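Local structure of uracil-DNA glycosylase (Sulfolobus tokodaii str. 7, 4ZBY) at residues Q109-M114 with W150-K155; I158-Y163 with K183-L188; E36-G41 with I113-I118. The protein belongs to the uracil-DNA glycosylase superfamily, with a mixed sheet layered by helices in an alpha/beta fold that here holds an iron/sulfur cluster and uracil. One frame throughout, in Å; residues are numbered along the deposited sequence.

Contact 1. Residues Q109-M114 with W150-K155; sequences QIDIIM and WKYKEK
Tyr152 reaches across to the end of helix 96-113, where its hydroxyl donates a hydrogen bond to Asp111, OH to OD1 2.9 Å; Asp111 OD1 accepts through its syn lone pair, on the side of the second carboxylate oxygen. The carboxylate arrives at the edge of the phenol, the two planes only 26° apart. A water molecule links the same pair, donating to Asp111 OD2 and, weakly, to Tyr152 OH. Lys153 lays its aliphatic chain by the acid, CE 3.4 Å from Asp111 OD1, and leaves its ammonium just beyond salt-bridge range.

Next to this polar cluster, Met114 curls back: the bend at chi2 (-62°) brings SD to the Tyr152 ring, and a second bend at chi3 turns CE toward Tyr152 O, 3.5 Å away. The result is an oblique Met-aromatic contact, SD 5.2 Å from the ring centroid. Lys155 slants across the methionine, its NZ 3.6 Å from Met114 CB and salt-bridged to Glu154 OE2.

The segment 150-155 owes its shape to a beta hairpin: a type II' turn from Tyr152 to Lys155 joins the edge strand 148-152 to strand 155-162, closed by reciprocal backbone bonds between Tyr152 and Lys155. Around the tyrosine ring, Lys153 CG sits over one face and Trp150 CZ2 over the opposite face. Ile110 touches both aromatics, CD1 meeting Trp150 at its edge, CZ3 4.3 Å away. Farther out, Ile129 of helix 123-133 packs against both Ile110 and Trp150.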
loop_
_atom_site.group_PDB
_atom_site.type_symbol
_atom_site.label_atom_id
_atom_site.label_comp_id
_atom_site.label_asym_id
_atom_site.label_seq_id
_atom_site.Cartn_x
_atom_site.Cartn_y
_atom_site.Cartn_z
ATOM N N GLN A 109 -5.944 8.580 5.182
ATOM C CA GLN A 109 -4.672 8.181 5.778
ATOM C C GLN A 109 -3.529 8.949 5.113
ATOM O O GLN A 109 -2.597 9.440 5.792
ATOM C CB GLN A 109 -4.462 6.654 5.671
ATOM C CG GLN A 109 -5.415 5.888 6.554
ATOM C CD GLN A 109 -5.375 4.385 6.316
ATOM O OE1 GLN A 109 -5.319 3.942 5.169
ATOM N NE2 GLN A 109 -5.376 3.599 7.398
ATOM N N ILE A 110 -3.594 9.048 3.789
ATOM C CA ILE A 110 -2.612 9.847 3.059
ATOM C C ILE A 110 -2.670 11.316 3.489
ATOM O O ILE A 110 -1.623 11.942 3.684
ATOM C CB ILE A 110 -2.817 9.732 1.539
ATOM C CG1 ILE A 110 -2.589 8.301 1.081
ATOM C CG2 ILE A 110 -1.886 10.700 0.783
ATOM C CD1 ILE A 110 -3.018 8.072 -0.357
ATOM N N ASP A 111 -3.879 11.854 3.661
ATOM C CA ASP A 111 -4.058 13.255 4.056
ATOM C C ASP A 111 -3.355 13.581 5.350
ATOM O O ASP A 111 -2.844 14.701 5.540
ATOM C CB ASP A 111 -5.548 13.581 4.214
ATOM C CG ASP A 111 -6.212 13.854 2.905
ATOM O OD1 ASP A 111 -5.486 13.850 1.897
ATOM O OD2 ASP A 111 -7.448 14.092 2.879
ATOM N N ILE A 112 -3.333 12.601 6.249
ATOM C CA ILE A 112 -2.760 12.795 7.563
ATOM C C ILE A 112 -1.260 12.543 7.536
ATOM O O ILE A 112 -0.487 13.358 8.043
ATOM C CB ILE A 112 -3.420 11.876 8.602
ATOM C CG1 ILE A 112 -4.820 12.392 8.970
ATOM C CG2 ILE A 112 -2.552 11.747 9.846
ATOM C CD1 ILE A 112 -5.738 11.294 9.487
ATOM N N ILE A 113 -0.848 11.425 6.954
ATOM C CA ILE A 113 0.563 11.079 6.949
ATOM C C ILE A 113 1.419 11.992 6.056
ATOM O O ILE A 113 2.516 12.392 6.456
ATOM C CB ILE A 113 0.732 9.609 6.539
ATOM C CG1 ILE A 113 0.075 8.712 7.597
ATOM C CG2 ILE A 113 2.198 9.252 6.451
ATOM C CD1 ILE A 113 -0.158 7.291 7.129
ATOM N N MET A 114 0.917 12.320 4.864
ATOM C CA MET A 114 1.673 13.090 3.870
ATOM C C MET A 114 3.088 12.572 3.692
ATOM O O MET A 114 4.064 13.331 3.833
ATOM C CB MET A 114 1.693 14.590 4.234
ATOM C CG MET A 114 0.309 15.215 4.160
ATOM S SD MET A 114 -0.379 15.133 2.490
ATOM C CE MET A 114 0.787 16.226 1.652
ATOM N N TRP A 150 3.550 13.554 -7.483
ATOM C CA TRP A 150 2.179 13.912 -7.183
ATOM C C TRP A 150 2.179 15.221 -6.405
ATOM O O TRP A 150 2.540 15.251 -5.233
ATOM C CB TRP A 150 1.515 12.796 -6.394
ATOM C CG TRP A 150 0.048 12.957 -6.081
ATOM C CD1 TRP A 150 -0.822 13.889 -6.578
ATOM C CD2 TRP A 150 -0.705 12.150 -5.170
ATOM N NE1 TRP A 150 -2.076 13.705 -6.027
ATOM C CE2 TRP A 150 -2.028 12.641 -5.165
ATOM C CE3 TRP A 150 -0.391 11.050 -4.372
ATOM C CZ2 TRP A 150 -3.034 12.060 -4.390
ATOM C CZ3 TRP A 150 -1.387 10.484 -3.588
ATOM C CH2 TRP A 150 -2.690 10.996 -3.596
ATOM N N LYS A 151 1.804 16.312 -7.057
ATOM C CA LYS A 151 1.629 17.555 -6.319
ATOM C C LYS A 151 0.362 17.428 -5.490
ATOM O O LYS A 151 -0.737 17.265 -6.027
ATOM C CB LYS A 151 1.580 18.759 -7.259
ATOM C CG LYS A 151 2.946 19.218 -7.667
ATOM C CD LYS A 151 3.500 20.198 -6.644
ATOM C CE LYS A 151 4.732 20.910 -7.190
ATOM N NZ LYS A 151 5.109 22.111 -6.384
ATOM N N TYR A 152 0.509 17.455 -4.172
ATOM C CA TYR A 152 -0.634 17.227 -3.302
ATOM C C TYR A 152 -0.596 18.149 -2.101
ATOM O O TYR A 152 0.342 18.099 -1.310
ATOM C CB TYR A 152 -0.690 15.771 -2.828
ATOM C CG TYR A 152 -2.052 15.400 -2.292
ATOM C CD1 TYR A 152 -3.202 15.777 -2.977
ATOM C CD2 TYR A 152 -2.196 14.691 -1.107
ATOM C CE1 TYR A 152 -4.448 15.454 -2.504
ATOM C CE2 TYR A 152 -3.448 14.373 -0.620
ATOM C CZ TYR A 152 -4.574 14.761 -1.331
ATOM O OH TYR A 152 -5.828 14.449 -0.877
ATOM N N LYS A 153 -1.640 18.962 -1.966
ATOM C CA LYS A 153 -1.730 20.000 -0.929
ATOM C C LYS A 153 -0.478 20.855 -1.003
ATOM O O LYS A 153 -0.093 21.302 -2.089
ATOM C CB LYS A 153 -1.912 19.383 0.473
ATOM C CG LYS A 153 -3.150 18.503 0.583
ATOM C CD LYS A 153 -3.390 17.987 2.000
ATOM C CE LYS A 153 -4.642 17.120 2.060
ATOM N NZ LYS A 153 -5.836 17.838 1.526
ATOM N N GLU A 154 0.199 21.030 0.130
ATOM C CA GLU A 154 1.342 21.943 0.188
ATOM C C GLU A 154 2.640 21.281 -0.270
ATOM O O GLU A 154 3.659 21.945 -0.431
ATOM C CB GLU A 154 1.510 22.498 1.611
ATOM C CG GLU A 154 2.133 21.523 2.615
ATOM C CD GLU A 154 1.132 20.550 3.236
ATOM O OE1 GLU A 154 -0.087 20.681 2.992
ATOM O OE2 GLU A 154 1.573 19.651 3.981
ATOM N N LYS A 155 2.593 19.973 -0.494
ATOM C CA LYS A 155 3.796 19.198 -0.761
ATOM C C LYS A 155 3.800 18.524 -2.124
ATOM O O LYS A 155 2.889 18.696 -2.931
ATOM C CB LYS A 155 3.974 18.119 0.316
ATOM C CG LYS A 155 4.271 18.647 1.710
ATOM C CD LYS A 155 4.086 17.561 2.780
ATOM C CE LYS A 155 4.458 18.081 4.165
ATOM N NZ LYS A 155 3.820 17.318 5.282
HETATM O O HOH W 1 -8.686 13.342 0.368
#

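Contact 2. Residues I158-Y163 with K183-L188; sequences IVFPTY and KKIREL
Ile158 opens the contact with its branch methyl, CG2 lying 4.2 Å from Leu188 CD1, at the end of the strand segment that faces the later turns of helix 172-190. Strand and helix run almost antiparallel, at 170°, so successive inward residues of one meet progressively earlier residues of the other.

Two positions on, Phe160 carries most of the contact. Its CG stands anti to the backbone N (chi1 -160°), which sends the ring out from the sheet and in among three helix side chains. Ile185 covers one face: CG1 makes a CH-pi contact 3.9 Å from the ring centroid, 17° off the normal, and its terminal CD1 continues over the CD2 side. Leu188 approaches obliquely at the other ortho carbon, CD1 to Phe160 CD1 3.6 Å, the two side chains crossing at about a right angle. At the far end of the ring, Lys184 offers the hydrocarbon base of its chain, CB 3.9 Å from Phe160 CZ, before the chain turns outward.

Thr162 closes the row with its methyl, CG2 4.0 Å from Ile185 CD1. Its hydroxyl is engaged within its own segment, donating to Tyr163 O at 2.8 Å, while the methyl faces the helix.

Strand 155-162 is bonded through its backbone to strand 117-121, and helix 172-190 packs on this mixed sheet of an alpha/beta fold. Since the side chains join through carbon alone, their union rests on shape and apolar burial, with the lysine contributing methylenes and keeping its charge outside.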
loop_
_atom_site.group_PDB
_atom_site.type_symbol
_atom_site.label_atom_id
_atom_site.label_comp_id
_atom_site.label_asym_id
_atom_site.label_seq_id
_atom_site.Cartn_x
_atom_site.Cartn_y
_atom_site.Cartn_z
ATOM N N ILE A 158 6.177 11.517 -3.896
ATOM C CA ILE A 158 6.768 10.690 -4.945
ATOM C C ILE A 158 6.060 9.353 -4.958
ATOM O O ILE A 158 6.082 8.633 -3.957
ATOM C CB ILE A 158 8.247 10.457 -4.700
ATOM C CG1 ILE A 158 9.005 11.788 -4.716
ATOM C CG2 ILE A 158 8.790 9.523 -5.724
ATOM C CD1 ILE A 158 10.419 11.673 -4.159
ATOM N N VAL A 159 5.424 9.022 -6.072
ATOM C CA VAL A 159 4.723 7.750 -6.173
ATOM C C VAL A 159 5.578 6.775 -6.964
ATOM O O VAL A 159 6.041 7.080 -8.064
ATOM C CB VAL A 159 3.332 7.896 -6.842
ATOM C CG1 VAL A 159 2.689 6.509 -7.075
ATOM C CG2 VAL A 159 2.423 8.770 -5.992
ATOM N N PHE A 160 5.802 5.603 -6.394
ATOM C CA PHE A 160 6.660 4.621 -7.030
ATOM C C PHE A 160 5.970 3.272 -7.127
ATOM O O PHE A 160 5.872 2.552 -6.137
ATOM C CB PHE A 160 7.977 4.484 -6.248
ATOM C CG PHE A 160 9.075 3.877 -7.038
ATOM C CD1 PHE A 160 10.133 4.656 -7.473
ATOM C CD2 PHE A 160 9.048 2.526 -7.389
ATOM C CE1 PHE A 160 11.149 4.096 -8.253
ATOM C CE2 PHE A 160 10.068 1.960 -8.167
ATOM C CZ PHE A 160 11.118 2.742 -8.574
ATOM N N PRO A 161 5.484 2.921 -8.329
ATOM C CA PRO A 161 4.793 1.646 -8.448
ATOM C C PRO A 161 5.763 0.479 -8.575
ATOM O O PRO A 161 6.767 0.621 -9.248
ATOM C CB PRO A 161 3.982 1.798 -9.752
ATOM C CG PRO A 161 4.021 3.267 -10.075
ATOM C CD PRO A 161 5.328 3.760 -9.530
ATOM N N THR A 162 5.457 -0.647 -7.947
ATOM C CA THR A 162 6.210 -1.883 -8.142
ATOM C C THR A 162 5.268 -3.068 -8.356
ATOM O O THR A 162 4.050 -2.943 -8.227
ATOM C CB THR A 162 7.100 -2.202 -6.936
ATOM O OG1 THR A 162 6.293 -2.741 -5.876
ATOM C CG2 THR A 162 7.817 -0.943 -6.424
ATOM N N TYR A 163 5.834 -4.228 -8.678
ATOM C CA TYR A 163 5.038 -5.443 -8.712
ATOM C C TYR A 163 4.645 -5.763 -7.287
ATOM O O TYR A 163 5.268 -5.296 -6.344
ATOM C CB TYR A 163 5.810 -6.600 -9.340
ATOM C CG TYR A 163 6.009 -6.482 -10.834
ATOM C CD1 TYR A 163 4.977 -6.051 -11.666
ATOM C CD2 TYR A 163 7.221 -6.820 -11.416
ATOM C CE1 TYR A 163 5.156 -5.946 -13.035
ATOM C CE2 TYR A 163 7.406 -6.727 -12.790
ATOM C CZ TYR A 163 6.374 -6.285 -13.591
ATOM O OH TYR A 163 6.555 -6.181 -14.954
ATOM N N LYS A 183 15.766 -0.822 -4.335
ATOM C CA LYS A 183 17.031 -0.076 -4.331
ATOM C C LYS A 183 16.804 1.358 -4.810
ATOM O O LYS A 183 17.382 2.309 -4.273
ATOM C CB LYS A 183 18.085 -0.760 -5.214
ATOM C CG LYS A 183 18.597 -2.099 -4.680
ATOM C CD LYS A 183 19.668 -2.706 -5.599
ATOM C CE LYS A 183 20.187 -4.045 -5.067
ATOM N NZ LYS A 183 21.145 -4.704 -6.006
ATOM N N LYS A 184 15.970 1.514 -5.840
ATOM C CA LYS A 184 15.650 2.840 -6.343
ATOM C C LYS A 184 14.851 3.636 -5.332
ATOM O O LYS A 184 15.060 4.851 -5.201
ATOM C CB LYS A 184 14.893 2.756 -7.678
ATOM C CG LYS A 184 15.758 2.232 -8.813
ATOM C CD LYS A 184 14.912 2.020 -10.079
ATOM C CE LYS A 184 15.790 1.878 -11.314
ATOM N NZ LYS A 184 16.619 0.646 -11.253
ATOM N N ILE A 185 13.939 2.960 -4.637
ATOM C CA ILE A 185 13.155 3.585 -3.585
ATOM C C ILE A 185 14.097 4.033 -2.464
ATOM O O ILE A 185 13.930 5.140 -1.955
ATOM C CB ILE A 185 12.052 2.657 -3.051
ATOM C CG1 ILE A 185 11.014 2.476 -4.169
ATOM C CG2 ILE A 185 11.410 3.219 -1.754
ATOM C CD1 ILE A 185 10.073 1.284 -3.955
ATOM N N ARG A 186 15.106 3.224 -2.145
ATOM C CA ARG A 186 16.039 3.657 -1.086
ATOM C C ARG A 186 16.732 4.947 -1.503
ATOM O O ARG A 186 16.859 5.876 -0.712
ATOM C CB ARG A 186 17.083 2.597 -0.755
ATOM C CG ARG A 186 17.943 3.031 0.469
ATOM C CD ARG A 186 19.280 2.375 0.548
ATOM N NE ARG A 186 20.028 2.872 1.708
ATOM C CZ ARG A 186 21.139 3.601 1.662
ATOM N NH1 ARG A 186 21.697 3.978 2.803
ATOM N NH2 ARG A 186 21.707 3.939 0.503
ATOM N N GLU A 187 17.194 5.001 -2.750
ATOM C CA GLU A 187 17.904 6.195 -3.210
ATOM C C GLU A 187 16.980 7.414 -3.125
ATOM O O GLU A 187 17.390 8.466 -2.649
ATOM C CB GLU A 187 18.442 6.004 -4.626
ATOM C CG GLU A 187 19.252 7.176 -5.116
ATOM C CD GLU A 187 20.090 6.850 -6.348
ATOM O OE1 GLU A 187 20.059 5.681 -6.792
ATOM O OE2 GLU A 187 20.778 7.757 -6.871
ATOM N N LEU A 188 15.728 7.276 -3.550
ATOM C CA LEU A 188 14.791 8.398 -3.437
ATOM C C LEU A 188 14.555 8.824 -1.979
ATOM O O LEU A 188 14.390 10.004 -1.692
ATOM C CB LEU A 188 13.449 8.037 -4.095
ATOM C CG LEU A 188 13.523 7.889 -5.612
ATOM C CD1 LEU A 188 12.281 7.184 -6.136
ATOM C CD2 LEU A 188 13.662 9.249 -6.271
#

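Contact 3. Residues E36-G41 with I113-I118; sequences EIMFVG and IMPKII
Met38 meets Pro115 from its first side-chain carbon onward. Its CB lies 3.7 Å from Pro115 CG and is flanked by Ile118 CG1. With CG anti to the backbone N (chi1 179°) and the torsions beyond it also extended, the chain rises straight from the strand. SD passes alongside the proline ring, 3.9 Å from Pro115 CG, and touches Ile113 CD1 at 4.1 Å. The terminal methyl then arrives at Ile110 in helix 96-113, so the one extended chain spans the gap between sheet and helix.

At the foot of that side chain the backbones pair as parallel strands, Ile37 with Ile117 and Met38 with Ile118. Ile117 N donates to Glu36 O at 2.9 Å, and Met38 N donates to Ile117 O at the same length. CA-H...O contacts fill in between: Ile37 CA is 3.4 Å from Ile117 O and Ile118 CA 3.3 Å from Met38 O. Farther along, Val40 and Ile118 meet through their methyls, CG2 to CG2 3.9 Å, on the face that also carries Met38. Ile37 and Ile117 are turned to the opposite face. Lys116 touches Glu36 near its base, but its extended chain runs on to the backbone oxygens of Thr191 and Ala189.

Strand 37-41 thus lies between strands 79-82 and 117-121, parallel to both, and those two are joined by helix 96-113 in a beta-alpha-beta crossover. The helix covers the Met38 and Val40 face with Leu106 and Ile110; on the other face Leu71 of helix 58-71 meets Ile37, and Ile158 of strand 155-162 meets Ile117.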
loop_
_atom_site.group_PDB
_atom_site.type_symbol
_atom_site.label_atom_id
_atom_site.label_comp_id
_atom_site.label_asym_id
_atom_site.label_seq_id
_atom_site.Cartn_x
_atom_site.Cartn_y
_atom_site.Cartn_z
ATOM N N GLU A 36 7.986 8.525 6.425
ATOM C CA GLU A 36 8.350 9.081 5.114
ATOM C C GLU A 36 7.946 8.174 3.969
ATOM O O GLU A 36 7.761 8.655 2.846
ATOM C CB GLU A 36 9.836 9.354 5.054
ATOM C CG GLU A 36 10.187 10.549 5.918
ATOM C CD GLU A 36 11.646 10.924 5.825
ATOM O OE1 GLU A 36 12.399 10.207 5.142
ATOM O OE2 GLU A 36 12.022 11.951 6.423
ATOM N N ILE A 37 7.851 6.871 4.222
ATOM C CA ILE A 37 7.434 5.930 3.171
ATOM C C ILE A 37 6.158 5.202 3.558
ATOM O O ILE A 37 6.043 4.598 4.624
ATOM C CB ILE A 37 8.518 4.883 2.865
ATOM C CG1 ILE A 37 9.876 5.564 2.651
ATOM C CG2 ILE A 37 8.078 4.006 1.674
ATOM C CD1 ILE A 37 11.052 4.605 2.376
ATOM N N MET A 38 5.194 5.253 2.663
ATOM C CA MET A 38 3.919 4.602 2.884
ATOM C C MET A 38 3.801 3.515 1.815
ATOM O O MET A 38 4.069 3.775 0.636
ATOM C CB MET A 38 2.793 5.649 2.805
ATOM C CG MET A 38 1.398 5.143 2.998
ATOM S SD MET A 38 0.297 6.610 3.079
ATOM C CE MET A 38 -1.219 5.711 3.284
ATOM N N PHE A 39 3.462 2.292 2.220
ATOM C CA PHE A 39 3.270 1.167 1.278
ATOM C C PHE A 39 1.794 0.881 1.165
ATOM O O PHE A 39 1.103 0.783 2.175
ATOM C CB PHE A 39 4.003 -0.092 1.776
ATOM C CG PHE A 39 5.486 0.082 1.834
ATOM C CD1 PHE A 39 6.274 -0.268 0.745
ATOM C CD2 PHE A 39 6.067 0.666 2.935
ATOM C CE1 PHE A 39 7.647 -0.068 0.772
ATOM C CE2 PHE A 39 7.447 0.875 2.984
ATOM C CZ PHE A 39 8.228 0.503 1.901
ATOM N N VAL A 40 1.311 0.739 -0.055
ATOM C CA VAL A 40 -0.114 0.443 -0.246
ATOM C C VAL A 40 -0.283 -0.769 -1.124
ATOM O O VAL A 40 0.116 -0.753 -2.288
ATOM C CB VAL A 40 -0.866 1.634 -0.900
ATOM C CG1 VAL A 40 -2.376 1.369 -0.948
ATOM C CG2 VAL A 40 -0.572 2.931 -0.149
ATOM N N GLY A 41 -0.881 -1.818 -0.564
ATOM C CA GLY A 41 -1.206 -2.998 -1.351
ATOM C C GLY A 41 -2.643 -3.027 -1.829
ATOM O O GLY A 41 -3.349 -2.024 -1.845
ATOM N N ILE A 113 -0.848 11.425 6.954
ATOM C CA ILE A 113 0.563 11.079 6.949
ATOM C C ILE A 113 1.419 11.992 6.056
ATOM O O ILE A 113 2.516 12.392 6.456
ATOM C CB ILE A 113 0.732 9.609 6.539
ATOM C CG1 ILE A 113 0.075 8.712 7.597
ATOM C CG2 ILE A 113 2.198 9.252 6.451
ATOM C CD1 ILE A 113 -0.158 7.291 7.129
ATOM N N MET A 114 0.917 12.320 4.864
ATOM C CA MET A 114 1.673 13.090 3.870
ATOM C C MET A 114 3.088 12.572 3.692
ATOM O O MET A 114 4.064 13.331 3.833
ATOM C CB MET A 114 1.693 14.590 4.234
ATOM C CG MET A 114 0.309 15.215 4.160
ATOM S SD MET A 114 -0.379 15.133 2.490
ATOM C CE MET A 114 0.787 16.226 1.652
ATOM N N PRO A 115 3.216 11.291 3.338
ATOM C CA PRO A 115 4.551 10.700 3.188
ATOM C C PRO A 115 5.359 11.317 2.040
ATOM O O PRO A 115 4.803 11.877 1.061
ATOM C CB PRO A 115 4.236 9.238 2.908
ATOM C CG PRO A 115 2.926 9.318 2.114
ATOM C CD PRO A 115 2.158 10.415 2.801
ATOM N N LYS A 116 6.681 11.236 2.164
ATOM C CA LYS A 116 7.568 11.626 1.071
ATOM C C LYS A 116 7.344 10.733 -0.159
ATOM O O LYS A 116 7.412 11.192 -1.306
ATOM C CB LYS A 116 9.037 11.520 1.523
ATOM C CG LYS A 116 10.049 11.923 0.443
ATOM C CD LYS A 116 11.490 11.819 0.991
ATOM C CE LYS A 116 12.507 12.421 0.021
ATOM N NZ LYS A 116 13.905 12.335 0.543
ATOM N N ILE A 117 7.157 9.450 0.106
ATOM C CA ILE A 117 7.042 8.439 -0.942
ATOM C C ILE A 117 5.856 7.541 -0.660
ATOM O O ILE A 117 5.676 7.088 0.489
ATOM C CB ILE A 117 8.316 7.573 -1.016
ATOM C CG1 ILE A 117 9.536 8.414 -1.363
ATOM C CG2 ILE A 117 8.161 6.390 -2.009
ATOM C CD1 ILE A 117 10.838 7.751 -1.020
ATOM N N ILE A 118 5.050 7.278 -1.694
ATOM C CA ILE A 118 4.092 6.184 -1.631
ATOM C C ILE A 118 4.546 5.089 -2.577
ATOM O O ILE A 118 4.692 5.325 -3.773
ATOM C CB ILE A 118 2.673 6.616 -2.013
ATOM C CG1 ILE A 118 2.128 7.618 -0.991
ATOM C CG2 ILE A 118 1.759 5.395 -2.067
ATOM C CD1 ILE A 118 0.851 8.325 -1.449
#

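Contacts 1 and 3 are continuous, their centres about 9 Å apart: they share Ile113 and Met114, and Ile110 CG1 of one lies 3.7 Å from Met38 CE of the other. Contact 2 joins contact 3 through the sheet, about 11 Å between centres, where Ile158 O and Ile118 N, 2.8 Å apart, probably form a hydrogen bond. Contacts 1 and 2, about 17 Å apart by centres, meet where Trp150 CE3 packs 4.0 Å from Val159 CG2 across the hairpin. Contact 3 reaches the ligand: Gly41 touches uracil, and the Val40 side chain is about 8 Å from it, against about 11 Å for that of Thr162 in contact 2.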